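Local structure of pectate lyase II (Xanthomonas campestris pv. campestris, 2QY1) at residues A25-S28 and A29-Y33. The protein probably cleaves pectate, the de-esterified pectin of plant cell walls, by beta-elimination. The protein carries 2 engineered substitutions. Sequence-based numbering, arbitrary orientation.
Sequences AMQS and AIDSY
Met26 and Ile30, one helical turn apart, run alongside each other in the same direction, with Met26 CG 4.0 Å from Ile30 CD1. This is the tightly packed side: the unbranched, flexible methionine and the beta-branched isoleucine both pack on Val66, Ile30 also on Ile68, while Met26 also meets Leu41, Tyr43 and Ile76. Next to them, Gln27 NE2 donates to Asp31 OD1 at 2.8 Å. The carboxylate oxygen lies close to the amide plane, whereas the amide nitrogen approaches from above the carboxylate plane, the two groups being turned 31° apart. A bend at chi2 (62°) swings the amide toward Asp31, whose exposed carboxylate sits one turn on; glutamine, both donor and acceptor, also takes Gln67 N on OE1. Helix 23-32 covers one end of the right-handed parallel beta-helix typical of pectate lyases, joining strands 18-20 and 39-43. Its other side is open to solvent, where short polar serines reach water: Ser28 OG and Ser32 OG, 4.3 Å apart, are bridged by one water, and a second water joins Ser32 OG to Ser28 O. That carbonyl also accepts the backbone bond from Ser32 N (3.0 Å), near the helix end, where Tyr33 leaves helical geometry.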
# COMPACT_ATOMS: atom_id res chain seq x y z
N ALA A 25 -8.61 2.27 22.60
CA ALA A 25 -7.60 3.10 23.26
C ALA A 25 -6.83 3.96 22.25
O ALA A 25 -6.53 5.12 22.53
CB ALA A 25 -6.64 2.24 24.07
N MET A 26 -6.54 3.39 21.08
CA MET A 26 -5.84 4.13 20.03
C MET A 26 -6.70 5.29 19.54
O MET A 26 -6.21 6.42 19.42
CB MET A 26 -5.46 3.21 18.86
CG MET A 26 -4.61 3.89 17.79
SD MET A 26 -4.13 2.80 16.44
CE MET A 26 -2.94 1.74 17.25
N GLN A 27 -7.97 5.01 19.27
CA GLN A 27 -8.91 6.04 18.80
C GLN A 27 -9.08 7.15 19.84
O GLN A 27 -9.04 8.33 19.49
CB GLN A 27 -10.27 5.43 18.44
CG GLN A 27 -11.20 6.40 17.72
CD GLN A 27 -10.64 6.88 16.39
OE1 GLN A 27 -10.49 6.09 15.46
NE2 GLN A 27 -10.34 8.17 16.30
N SER A 28 -9.25 6.76 21.10
CA SER A 28 -9.39 7.73 22.19
C SER A 28 -8.21 8.69 22.27
O SER A 28 -8.39 9.89 22.45
CB SER A 28 -9.59 7.01 23.53
OG SER A 28 -9.68 7.96 24.59
N ALA A 29 -7.00 8.15 22.11
CA ALA A 29 -5.77 8.95 22.16
C ALA A 29 -5.68 9.91 20.97
O ALA A 29 -5.21 11.04 21.12
CB ALA A 29 -4.54 8.06 22.23
N ILE A 30 -6.13 9.46 19.81
CA ILE A 30 -6.22 10.32 18.62
C ILE A 30 -7.28 11.41 18.82
O ILE A 30 -7.03 12.57 18.49
CB ILE A 30 -6.51 9.49 17.34
CG1 ILE A 30 -5.30 8.62 17.00
CG2 ILE A 30 -6.84 10.39 16.15
CD1 ILE A 30 -5.62 7.44 16.13
N ASP A 31 -8.44 11.04 19.37
CA ASP A 31 -9.54 11.98 19.61
C ASP A 31 -9.15 13.10 20.58
O ASP A 31 -9.56 14.25 20.41
CB ASP A 31 -10.78 11.25 20.15
CG ASP A 31 -11.40 10.28 19.14
OD1 ASP A 31 -11.05 10.30 17.94
OD2 ASP A 31 -12.27 9.48 19.57
N SER A 32 -8.37 12.74 21.60
CA SER A 32 -7.93 13.68 22.64
C SER A 32 -6.82 14.62 22.16
O SER A 32 -6.67 15.72 22.68
CB SER A 32 -7.46 12.92 23.88
OG SER A 32 -8.51 12.14 24.42
N TYR A 33 -6.06 14.16 21.18
CA TYR A 33 -4.92 14.88 20.61
C TYR A 33 -5.35 16.21 19.97
O TYR A 33 -6.37 16.28 19.30
CB TYR A 33 -4.24 13.97 19.60
CG TYR A 33 -3.07 14.53 18.82
CD1 TYR A 33 -2.01 15.18 19.47
CD2 TYR A 33 -2.99 14.37 17.44
CE1 TYR A 33 -0.93 15.68 18.74
CE2 TYR A 33 -1.92 14.86 16.71
CZ TYR A 33 -0.89 15.51 17.37
OH TYR A 33 0.17 15.99 16.64
O HOH W 1 -7.83 9.76 25.50
O HOH W 2 -10.72 10.92 23.70